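Local coordinates for ethylbenzene dehydrogenase alpha-subunit (Aromatoleum aromaticum, PDB 2IVF), which is the molybdenum-containing subunit of a molybdopterin oxidoreductase and holds two pterin guanine dinucleotide cofactors, a molybdenum atom and an iron-sulfur cluster, at residues A[814-819]-A[949-954]; A[693-698]-A[721-726]; A[840-845]-A[970-975]. All coordinates share one frame; numbering follows the deposited sequence.

Contact 1 of 3, residues A[814-819]-A[949-954]; sequences FYLDHD and YEQFRY
The polar link between Asp817 and Tyr949 rests on a hydrogen bond in which the phenol OH of Tyr949 donates to OD1 of Asp817 at 2.4 Å, a very short distance. OD1 lies at the edge of the tyrosine ring, near its plane, while the carboxylate itself is turned 58° from that ring. Tyrosine suits the place because its hydroxyl reaches the acid while its ring packs against Leu816 and the CB of His818.

The aromatic contacts centre on His818. Its CB sits over a face of the Tyr949 ring as a CH-pi contact, 4.3 Å from the centroid. With CG anti to the backbone N (chi1 -176°), the imidazole swings to where its edge meets that face in an offset edge-to-face pair, planes at 82°. The rings of His818 and Phe952 lie oblique to each other, His818 CD2 3.7 Å from Phe952 CD2. NE2 of His818 is bound to the carbonyl of Gly947, which holds the ring's rotation.

Among apolar contacts, Leu816 divides its branches: CD1 reaches the edge of Phe952, 3.9 Å from CZ, and CD2 touches Tyr949 CE2 at 4.0 Å.

Phe952 and Tyr949 close a type I beta turn, and with His818, the N-cap of helix 819-824, they form a buried aromatic cluster between two long loops.

Contact 2 of 3, residues A[693-698]-A[721-726]; sequences LILKKV and DELYKK
A chi1 of 174° carries the Tyr724 ring away from its own backbone N and across to Lys696, whose CB lies over one of its faces. Lys696 has a similar first torsion (chi1 -176°), and this sets the start of its aliphatic chain above the same ring. CB comes to 3.5 Å from Tyr724 CD1 and 4.0 Å from the ring centroid, 30° off the normal, a CH-pi contact, while CG stands over the ring centre. The chain then runs on away from the other helix, and NZ forms a salt bridge with Glu700, one turn further along. Lysine suits this border position because its methylenes can pack on an aromatic face while its ammonium group pairs with an acid.

Deeper in the interface the contacts are mainly apolar. Val698 CG1 meets Leu723 CD1 at 3.7 Å, the two side chains meeting at a slant. Leu695 approaches more loosely: its CD1 is 4.1 Å from the backbone O of Leu723, and its CD2 is 4.4 Å from Leu723 CB. Branched aliphatic residues fit here, where all three side chains are buried.

No direct hydrogen bond joins the two segments; one water does the work. It accepts from Tyr724 N at 2.9 Å and donates to Leu695 O at 3.2 Å, bridging the two backbones.

The contact joins the long helix 687-704 to the short helix 723-727. Helix 197-210 packs against both, through Met206 and Met210 on Leu695 and Leu209 on Leu723, whereas helix 163-181 meets the long helix, with Ala171 touching Val698 and Lys697.

Contact 3 of 3, residues A[840-845]-A[970-975]; sequences DHPFKI and RVSIKK
Arg970 and His841 make the side-chain bond of this contact: NH1 of Arg970 donates to the backbone O of His841 at 2.9 Å, with the carbonyl oxygen near the guanidinium plane. Arginine suits the position because other N-H groups remain for water; NH2 shares one with Lys844 NZ, whose own bond to that water is weak. Lys844 NZ is also held by Thr834 and the carbonyl of Val300.

Two backbone bonds pair Phe843 with Val971 as an antiparallel hydrogen-bonded pair, Phe843 N to Val971 O at 2.9 Å and Val971 N to Phe843 O at 3.0 Å. The next pair, Lys844 with Arg970, is non-hydrogen-bonded, and the methylenes of Lys844 pass obliquely along Arg970, Lys844 CE 3.7 Å from Arg970 NE.

On the face bearing Phe843 and Val971 the packing is apolar. Ile973 CD1 stands over the centre of the Phe843 ring, 3.5 Å from the centroid and only 4° off the normal, a nearly ideal CH-pi contact. Val971 CG2 touches Phe843 CB at 3.7 Å, and its CG1 meets Ile845 CG2 at 4.0 Å.

Strands 843-846 and 969-975 thus pair within the sheet of the dinucleotide-binding domain, flanked by strands 915-917 and 891-895 respectively, with Cys916 and Leu894 packing on the buried side chains.

Followed from the N terminus, contact 2 closes first: residues 693-698 and 721-726 bracket a loop of only 22 residues and join two helices. Contacts 1 and 3 come later and cross: 840-845 follows 814-819 and 970-975 follows 949-954, so their segments alternate. Each spans more than 120 residues, so the region between 845 and 949, which includes most of the dinucleotide-binding sheet, lies inside both loops. Contact 3 pairs two strands of that sheet, whereas contact 1 joins the loops ahead of helix 819-824 and strand 969-975. The three are well apart: centres of contacts 1 and 3 are 35 Å from each other, those of contacts 2 and 3 are 51 Å.

Contact 1 of 3, residues A[814-819]-A[949-954]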
loop_
_atom_site.group_PDB
_atom_site.type_symbol
_atom_site.label_atom_id
_atom_site.label_comp_id
_atom_site.label_asym_id
_atom_site.label_seq_id
_atom_site.Cartn_x
_atom_site.Cartn_y
_atom_site.Cartn_z
ATOM N N PHE A 814 19.900 -27.592 -14.033
ATOM C CA PHE A 814 18.931 -27.233 -15.054
ATOM C C PHE A 814 18.283 -28.373 -15.782
ATOM O O PHE A 814 17.240 -28.153 -16.388
ATOM C CB PHE A 814 19.571 -26.267 -16.005
ATOM C CG PHE A 814 20.001 -25.039 -15.305
ATOM C CD1 PHE A 814 19.080 -24.064 -15.008
ATOM C CD2 PHE A 814 21.274 -24.922 -14.818
ATOM C CE1 PHE A 814 19.422 -22.967 -14.284
ATOM C CE2 PHE A 814 21.622 -23.816 -14.090
ATOM C CZ PHE A 814 20.690 -22.828 -13.837
ATOM N N TYR A 815 18.882 -29.561 -15.711
ATOM C CA TYR A 815 18.296 -30.762 -16.305
ATOM C C TYR A 815 17.662 -31.657 -15.236
ATOM O O TYR A 815 18.371 -32.222 -14.397
ATOM C CB TYR A 815 19.356 -31.473 -17.128
ATOM C CG TYR A 815 18.839 -32.591 -17.993
ATOM C CD1 TYR A 815 17.927 -32.349 -19.009
ATOM C CD2 TYR A 815 19.273 -33.877 -17.815
ATOM C CE1 TYR A 815 17.440 -33.403 -19.810
ATOM C CE2 TYR A 815 18.795 -34.909 -18.598
ATOM C CZ TYR A 815 17.895 -34.671 -19.599
ATOM O OH TYR A 815 17.440 -35.717 -20.399
ATOM N N LEU A 816 16.330 -31.775 -15.245
ATOM C CA LEU A 816 15.624 -32.648 -14.278
ATOM C C LEU A 816 15.219 -33.901 -15.015
ATOM O O LEU A 816 14.283 -33.894 -15.806
ATOM C CB LEU A 816 14.422 -31.956 -13.653
ATOM C CG LEU A 816 14.779 -30.600 -13.024
ATOM C CD1 LEU A 816 13.520 -29.816 -12.605
ATOM C CD2 LEU A 816 15.700 -30.759 -11.814
ATOM N N ASP A 817 15.965 -34.965 -14.777
ATOM C CA ASP A 817 15.836 -36.196 -15.592
ATOM C C ASP A 817 14.884 -37.236 -15.001
ATOM O O ASP A 817 14.928 -38.397 -15.361
ATOM C CB ASP A 817 17.208 -36.757 -15.946
ATOM C CG ASP A 817 17.890 -37.484 -14.789
ATOM O OD1 ASP A 817 17.626 -37.153 -13.598
ATOM O OD2 ASP A 817 18.680 -38.399 -15.074
ATOM N N HIS A 818 14.013 -36.767 -14.117
ATOM C CA HIS A 818 12.933 -37.524 -13.507
ATOM C C HIS A 818 11.918 -37.815 -14.606
ATOM O O HIS A 818 11.597 -36.946 -15.411
ATOM C CB HIS A 818 12.336 -36.631 -12.401
ATOM C CG HIS A 818 11.268 -37.267 -11.573
ATOM N ND1 HIS A 818 10.002 -37.531 -12.056
ATOM C CD2 HIS A 818 11.258 -37.639 -10.269
ATOM C CE1 HIS A 818 9.275 -38.086 -11.098
ATOM N NE2 HIS A 818 10.014 -38.165 -10.001
ATOM N N ASP A 819 11.390 -39.035 -14.611
ATOM C CA ASP A 819 10.436 -39.503 -15.641
ATOM C C ASP A 819 9.279 -38.570 -15.922
ATOM O O ASP A 819 8.941 -38.340 -17.079
ATOM C CB ASP A 819 9.894 -40.887 -15.262
ATOM C CG ASP A 819 10.962 -41.971 -15.340
ATOM O OD1 ASP A 819 11.979 -41.773 -16.045
ATOM O OD2 ASP A 819 10.761 -43.041 -14.718
ATOM N N TYR A 949 13.315 -37.926 -6.059
ATOM C CA TYR A 949 14.390 -37.100 -6.570
ATOM C C TYR A 949 14.815 -36.161 -5.454
ATOM O O TYR A 949 13.986 -35.539 -4.804
ATOM C CB TYR A 949 13.886 -36.260 -7.738
ATOM C CG TYR A 949 14.852 -35.985 -8.846
ATOM C CD1 TYR A 949 15.343 -37.020 -9.610
ATOM C CD2 TYR A 949 15.219 -34.673 -9.175
ATOM C CE1 TYR A 949 16.180 -36.793 -10.638
ATOM C CE2 TYR A 949 16.064 -34.424 -10.232
ATOM C CZ TYR A 949 16.550 -35.507 -10.953
ATOM O OH TYR A 949 17.366 -35.346 -12.000
ATOM N N GLU A 950 16.107 -36.008 -5.270
ATOM C CA GLU A 950 16.605 -35.254 -4.131
ATOM C C GLU A 950 15.861 -33.959 -3.871
ATOM O O GLU A 950 15.370 -33.710 -2.750
ATOM C CB GLU A 950 18.092 -34.967 -4.320
ATOM C CG GLU A 950 18.681 -34.401 -3.066
ATOM C CD GLU A 950 20.062 -34.888 -2.753
ATOM O OE1 GLU A 950 20.550 -35.862 -3.390
ATOM O OE2 GLU A 950 20.654 -34.280 -1.836
ATOM N N GLN A 951 15.774 -33.119 -4.887
ATOM C CA GLN A 951 15.215 -31.781 -4.683
ATOM C C GLN A 951 13.693 -31.715 -4.836
ATOM O O GLN A 951 13.107 -30.653 -4.729
ATOM C CB GLN A 951 15.855 -30.763 -5.611
ATOM C CG GLN A 951 15.727 -31.037 -7.114
ATOM C CD GLN A 951 17.033 -31.526 -7.664
ATOM O OE1 GLN A 951 17.549 -32.543 -7.197
ATOM N NE2 GLN A 951 17.589 -30.816 -8.640
ATOM N N PHE A 952 13.071 -32.847 -5.124
ATOM C CA PHE A 952 11.612 -32.954 -5.162
ATOM C C PHE A 952 11.148 -33.448 -3.805
ATOM O O PHE A 952 11.248 -34.641 -3.496
ATOM C CB PHE A 952 11.170 -33.894 -6.282
ATOM C CG PHE A 952 11.501 -33.401 -7.693
ATOM C CD1 PHE A 952 11.985 -32.131 -7.939
ATOM C CD2 PHE A 952 11.279 -34.239 -8.777
ATOM C CE1 PHE A 952 12.277 -31.719 -9.233
ATOM C CE2 PHE A 952 11.579 -33.841 -10.075
ATOM C CZ PHE A 952 12.069 -32.590 -10.304
ATOM N N ARG A 953 10.655 -32.534 -2.979
ATOM C CA ARG A 953 10.345 -32.854 -1.570
ATOM C C ARG A 953 9.503 -31.792 -0.909
ATOM O O ARG A 953 9.352 -30.686 -1.424
ATOM C CB ARG A 953 11.612 -33.039 -0.753
ATOM C CG ARG A 953 12.472 -31.802 -0.647
ATOM C CD ARG A 953 13.973 -32.140 -0.388
ATOM N NE ARG A 953 14.887 -31.076 -0.881
ATOM C CZ ARG A 953 16.213 -31.201 -0.934
ATOM N NH1 ARG A 953 16.785 -32.318 -0.543
ATOM N NH2 ARG A 953 16.972 -30.214 -1.386
ATOM N N TYR A 954 8.943 -32.140 0.238
ATOM C CA TYR A 954 8.180 -31.206 1.017
ATOM C C TYR A 954 8.703 -31.146 2.441
ATOM O O TYR A 954 8.902 -32.175 3.105
ATOM C CB TYR A 954 6.677 -31.567 1.032
ATOM C CG TYR A 954 5.902 -30.701 2.010
ATOM C CD1 TYR A 954 5.759 -29.335 1.787
ATOM C CD2 TYR A 954 5.396 -31.216 3.200
ATOM C CE1 TYR A 954 5.076 -28.507 2.704
ATOM C CE2 TYR A 954 4.697 -30.396 4.103
ATOM C CZ TYR A 954 4.564 -29.055 3.864
ATOM O OH TYR A 954 3.903 -28.227 4.758
#

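Contact 2 of 3, residues A[693-698]-A[721-726]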
loop_
_atom_site.group_PDB
_atom_site.type_symbol
_atom_site.label_atom_id
_atom_site.label_comp_id
_atom_site.label_asym_id
_atom_site.label_seq_id
_atom_site.Cartn_x
_atom_site.Cartn_y
_atom_site.Cartn_z
ATOM N N LEU A 693 -6.912 -19.212 26.949
ATOM C CA LEU A 693 -8.224 -19.310 27.566
ATOM C C LEU A 693 -9.048 -20.414 26.923
ATOM O O LEU A 693 -9.670 -21.178 27.620
ATOM C CB LEU A 693 -8.979 -17.986 27.464
ATOM C CG LEU A 693 -10.401 -17.923 28.071
ATOM C CD1 LEU A 693 -10.456 -18.440 29.533
ATOM C CD2 LEU A 693 -10.822 -16.458 27.976
ATOM N N ILE A 694 -9.014 -20.490 25.596
ATOM C CA ILE A 694 -9.660 -21.613 24.904
ATOM C C ILE A 694 -9.139 -22.938 25.452
ATOM O O ILE A 694 -9.922 -23.832 25.877
ATOM C CB ILE A 694 -9.439 -21.562 23.383
ATOM C CG1 ILE A 694 -10.196 -20.370 22.799
ATOM C CG2 ILE A 694 -9.887 -22.902 22.764
ATOM C CD1 ILE A 694 -9.879 -20.005 21.361
ATOM N N LEU A 695 -7.817 -23.070 25.523
ATOM C CA LEU A 695 -7.249 -24.313 26.050
ATOM C C LEU A 695 -7.606 -24.615 27.527
ATOM O O LEU A 695 -7.801 -25.762 27.881
ATOM C CB LEU A 695 -5.729 -24.345 25.821
ATOM C CG LEU A 695 -5.325 -24.403 24.362
ATOM C CD1 LEU A 695 -3.801 -24.450 24.246
ATOM C CD2 LEU A 695 -6.002 -25.585 23.651
ATOM N N LYS A 696 -7.680 -23.597 28.387
ATOM C CA LYS A 696 -8.101 -23.789 29.773
ATOM C C LYS A 696 -9.522 -24.322 29.762
ATOM O O LYS A 696 -9.841 -25.326 30.406
ATOM C CB LYS A 696 -8.021 -22.438 30.499
ATOM C CG LYS A 696 -8.327 -22.432 32.005
ATOM C CD LYS A 696 -8.350 -20.997 32.542
ATOM C CE LYS A 696 -8.794 -20.878 34.012
ATOM N NZ LYS A 696 -10.318 -20.823 34.221
ATOM N N LYS A 697 -10.364 -23.677 28.956
ATOM C CA LYS A 697 -11.770 -24.083 28.808
ATOM C C LYS A 697 -11.917 -25.479 28.262
ATOM O O LYS A 697 -12.786 -26.199 28.688
ATOM C CB LYS A 697 -12.516 -23.117 27.902
ATOM C CG LYS A 697 -12.782 -21.779 28.551
ATOM C CD LYS A 697 -13.906 -21.868 29.536
ATOM C CE LYS A 697 -14.038 -20.596 30.338
ATOM N NZ LYS A 697 -14.663 -20.856 31.663
ATOM N N VAL A 698 -11.065 -25.866 27.326
ATOM C CA VAL A 698 -11.061 -27.234 26.842
ATOM C C VAL A 698 -10.854 -28.205 28.010
ATOM O O VAL A 698 -11.609 -29.166 28.164
ATOM C CB VAL A 698 -10.009 -27.435 25.749
ATOM C CG1 VAL A 698 -9.745 -28.856 25.505
ATOM C CG2 VAL A 698 -10.447 -26.730 24.466
ATOM N N ASP A 721 -6.726 -32.218 30.102
ATOM C CA ASP A 721 -6.427 -31.389 31.260
ATOM C C ASP A 721 -4.997 -30.877 31.317
ATOM O O ASP A 721 -4.670 -30.105 32.220
ATOM C CB ASP A 721 -6.786 -32.087 32.574
ATOM C CG ASP A 721 -5.894 -33.270 32.894
ATOM O OD1 ASP A 721 -4.935 -33.553 32.134
ATOM O OD2 ASP A 721 -6.188 -33.933 33.915
ATOM N N GLU A 722 -4.140 -31.306 30.400
ATOM C CA GLU A 722 -2.773 -30.807 30.412
ATOM C C GLU A 722 -2.486 -29.838 29.285
ATOM O O GLU A 722 -1.409 -29.261 29.227
ATOM C CB GLU A 722 -1.763 -31.949 30.474
ATOM C CG GLU A 722 -1.640 -32.801 29.257
ATOM C CD GLU A 722 -1.035 -34.191 29.565
ATOM O OE1 GLU A 722 -0.654 -34.451 30.723
ATOM O OE2 GLU A 722 -0.969 -35.002 28.609
ATOM N N LEU A 723 -3.474 -29.600 28.429
ATOM C CA LEU A 723 -3.281 -28.715 27.303
ATOM C C LEU A 723 -2.880 -27.307 27.738
ATOM O O LEU A 723 -1.976 -26.717 27.129
ATOM C CB LEU A 723 -4.531 -28.614 26.408
ATOM C CG LEU A 723 -4.824 -29.896 25.637
ATOM C CD1 LEU A 723 -6.234 -29.830 25.002
ATOM C CD2 LEU A 723 -3.741 -30.143 24.600
ATOM N N TYR A 724 -3.574 -26.786 28.749
ATOM C CA TYR A 724 -3.366 -25.420 29.187
ATOM C C TYR A 724 -2.033 -25.260 29.857
ATOM O O TYR A 724 -1.316 -24.278 29.569
ATOM C CB TYR A 724 -4.489 -24.959 30.110
ATOM C CG TYR A 724 -4.263 -23.589 30.715
ATOM C CD1 TYR A 724 -4.511 -22.422 29.991
ATOM C CD2 TYR A 724 -3.851 -23.461 32.025
ATOM C CE1 TYR A 724 -4.335 -21.186 30.565
ATOM C CE2 TYR A 724 -3.658 -22.211 32.591
ATOM C CZ TYR A 724 -3.902 -21.092 31.854
ATOM O OH TYR A 724 -3.697 -19.883 32.460
ATOM N N LYS A 725 -1.682 -26.199 30.733
ATOM C CA LYS A 725 -0.376 -26.130 31.401
ATOM C C LYS A 725 0.760 -26.222 30.373
ATOM O O LYS A 725 1.728 -25.466 30.454
ATOM C CB LYS A 725 -0.235 -27.135 32.573
ATOM C CG LYS A 725 0.347 -28.526 32.284
ATOM C CD LYS A 725 0.386 -29.363 33.588
ATOM C CE LYS A 725 0.567 -30.923 33.327
ATOM N NZ LYS A 725 0.586 -31.831 34.570
ATOM N N LYS A 726 0.613 -27.094 29.373
ATOM C CA LYS A 726 1.630 -27.242 28.355
ATOM C C LYS A 726 1.744 -25.982 27.530
ATOM O O LYS A 726 2.836 -25.478 27.348
ATOM C CB LYS A 726 1.354 -28.468 27.491
ATOM C CG LYS A 726 1.780 -29.736 28.211
ATOM C CD LYS A 726 1.148 -30.958 27.668
ATOM C CE LYS A 726 1.675 -31.345 26.317
ATOM N NZ LYS A 726 3.148 -31.511 26.290
HETATM O O HOH W 1 -6.150 -28.031 29.332
#

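Contact 3 of 3, residues A[840-845]-A[970-975]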
loop_
_atom_site.group_PDB
_atom_site.type_symbol
_atom_site.label_atom_id
_atom_site.label_comp_id
_atom_site.label_asym_id
_atom_site.label_seq_id
_atom_site.Cartn_x
_atom_site.Cartn_y
_atom_site.Cartn_z
ATOM N N ASP A 840 -11.998 -21.049 -22.534
ATOM C CA ASP A 840 -11.457 -20.281 -23.605
ATOM C C ASP A 840 -12.083 -18.902 -23.593
ATOM O O ASP A 840 -13.112 -18.650 -24.243
ATOM C CB ASP A 840 -11.744 -20.980 -24.931
ATOM C CG ASP A 840 -11.069 -20.274 -26.090
ATOM O OD1 ASP A 840 -10.285 -19.339 -25.822
ATOM O OD2 ASP A 840 -11.347 -20.623 -27.234
ATOM N N HIS A 841 -11.458 -18.008 -22.847
ATOM C CA HIS A 841 -11.914 -16.659 -22.697
ATOM C C HIS A 841 -10.724 -15.816 -23.000
ATOM O O HIS A 841 -9.602 -16.247 -22.788
ATOM C CB HIS A 841 -12.421 -16.411 -21.260
ATOM C CG HIS A 841 -13.725 -17.096 -20.963
ATOM N ND1 HIS A 841 -13.796 -18.318 -20.323
ATOM C CD2 HIS A 841 -14.991 -16.756 -21.255
ATOM C CE1 HIS A 841 -15.054 -18.706 -20.259
ATOM N NE2 HIS A 841 -15.804 -17.772 -20.808
ATOM N N PRO A 842 -10.957 -14.615 -23.510
ATOM C CA PRO A 842 -9.867 -13.884 -24.126
ATOM C C PRO A 842 -8.940 -13.077 -23.235
ATOM O O PRO A 842 -7.839 -12.799 -23.691
ATOM C CB PRO A 842 -10.586 -12.963 -25.105
ATOM C CG PRO A 842 -11.793 -12.639 -24.437
ATOM C CD PRO A 842 -12.208 -13.865 -23.626
ATOM N N PHE A 843 -9.318 -12.710 -22.003
ATOM C CA PHE A 843 -8.394 -11.943 -21.179
ATOM C C PHE A 843 -7.629 -12.902 -20.285
ATOM O O PHE A 843 -8.134 -13.953 -19.905
ATOM C CB PHE A 843 -9.072 -10.894 -20.298
ATOM C CG PHE A 843 -9.711 -9.786 -21.071
ATOM C CD1 PHE A 843 -10.951 -9.978 -21.645
ATOM C CD2 PHE A 843 -9.051 -8.558 -21.268
ATOM C CE1 PHE A 843 -11.553 -8.965 -22.385
ATOM C CE2 PHE A 843 -9.654 -7.546 -22.009
ATOM C CZ PHE A 843 -10.897 -7.742 -22.547
ATOM N N LYS A 844 -6.400 -12.535 -19.993
ATOM C CA LYS A 844 -5.607 -13.173 -18.942
ATOM C C LYS A 844 -5.583 -12.240 -17.756
ATOM O O LYS A 844 -5.129 -11.095 -17.862
ATOM C CB LYS A 844 -4.208 -13.488 -19.436
ATOM C CG LYS A 844 -4.142 -14.751 -20.239
ATOM C CD LYS A 844 -2.689 -15.156 -20.372
ATOM C CE LYS A 844 -2.546 -16.440 -21.103
ATOM N NZ LYS A 844 -1.112 -16.777 -21.215
ATOM N N ILE A 845 -6.089 -12.723 -16.613
ATOM C CA ILE A 845 -6.215 -11.884 -15.453
ATOM C C ILE A 845 -4.980 -12.047 -14.585
ATOM O O ILE A 845 -4.573 -13.164 -14.250
ATOM C CB ILE A 845 -7.545 -12.174 -14.683
ATOM C CG1 ILE A 845 -7.802 -11.097 -13.622
ATOM C CG2 ILE A 845 -7.583 -13.623 -14.086
ATOM C CD1 ILE A 845 -9.318 -10.982 -13.320
ATOM N N ARG A 970 -8.102 -17.323 -17.355
ATOM C CA ARG A 970 -8.890 -16.738 -18.394
ATOM C C ARG A 970 -10.189 -16.168 -17.861
ATOM O O ARG A 970 -10.928 -16.839 -17.143
ATOM C CB ARG A 970 -9.226 -17.787 -19.451
ATOM C CG ARG A 970 -8.009 -18.353 -20.173
ATOM C CD ARG A 970 -7.055 -17.282 -20.684
ATOM N NE ARG A 970 -5.974 -17.781 -21.541
ATOM C CZ ARG A 970 -6.054 -17.914 -22.880
ATOM N NH1 ARG A 970 -7.153 -17.614 -23.569
ATOM N NH2 ARG A 970 -5.014 -18.357 -23.577
ATOM N N VAL A 971 -10.497 -14.950 -18.290
ATOM C CA VAL A 971 -11.784 -14.345 -18.036
ATOM C C VAL A 971 -12.280 -13.647 -19.286
ATOM O O VAL A 971 -11.494 -13.284 -20.134
ATOM C CB VAL A 971 -11.733 -13.331 -16.900
ATOM C CG1 VAL A 971 -11.297 -14.045 -15.622
ATOM C CG2 VAL A 971 -10.838 -12.115 -17.251
ATOM N N SER A 972 -13.602 -13.548 -19.399
ATOM C CA SER A 972 -14.271 -12.656 -20.346
ATOM C C SER A 972 -14.751 -11.429 -19.555
ATOM O O SER A 972 -14.943 -11.514 -18.362
ATOM C CB SER A 972 -15.441 -13.387 -20.968
ATOM O OG SER A 972 -15.044 -14.165 -22.095
ATOM N N ILE A 973 -14.920 -10.293 -20.212
ATOM C CA ILE A 973 -15.415 -9.095 -19.546
ATOM C C ILE A 973 -16.578 -8.526 -20.353
ATOM O O ILE A 973 -16.530 -8.475 -21.577
ATOM C CB ILE A 973 -14.289 -8.043 -19.393
ATOM C CG1 ILE A 973 -13.101 -8.614 -18.630
ATOM C CG2 ILE A 973 -14.816 -6.790 -18.721
ATOM C CD1 ILE A 973 -11.754 -7.746 -18.751
ATOM N N LYS A 974 -17.636 -8.100 -19.678
ATOM C CA LYS A 974 -18.699 -7.362 -20.337
ATOM C C LYS A 974 -19.148 -6.218 -19.418
ATOM O O LYS A 974 -18.923 -6.269 -18.205
ATOM C CB LYS A 974 -19.851 -8.303 -20.667
ATOM C CG LYS A 974 -20.566 -8.840 -19.474
ATOM C CD LYS A 974 -21.596 -9.837 -19.940
ATOM C CE LYS A 974 -22.493 -10.330 -18.816
ATOM N NZ LYS A 974 -23.683 -11.076 -19.451
ATOM N N LYS A 975 -19.791 -5.215 -19.997
ATOM C CA LYS A 975 -20.275 -4.078 -19.222
ATOM C C LYS A 975 -21.385 -4.535 -18.299
ATOM O O LYS A 975 -22.197 -5.332 -18.705
ATOM C CB LYS A 975 -20.820 -2.984 -20.145
ATOM C CG LYS A 975 -21.051 -1.656 -19.379
ATOM C CD LYS A 975 -21.976 -0.728 -20.153
ATOM C CE LYS A 975 -22.463 0.401 -19.267
ATOM N NZ LYS A 975 -23.609 -0.006 -18.361
HETATM O O HOH W 2 -8.035 -17.957 -26.836
HETATM O O HOH W 3 -2.443 -19.253 -22.303
#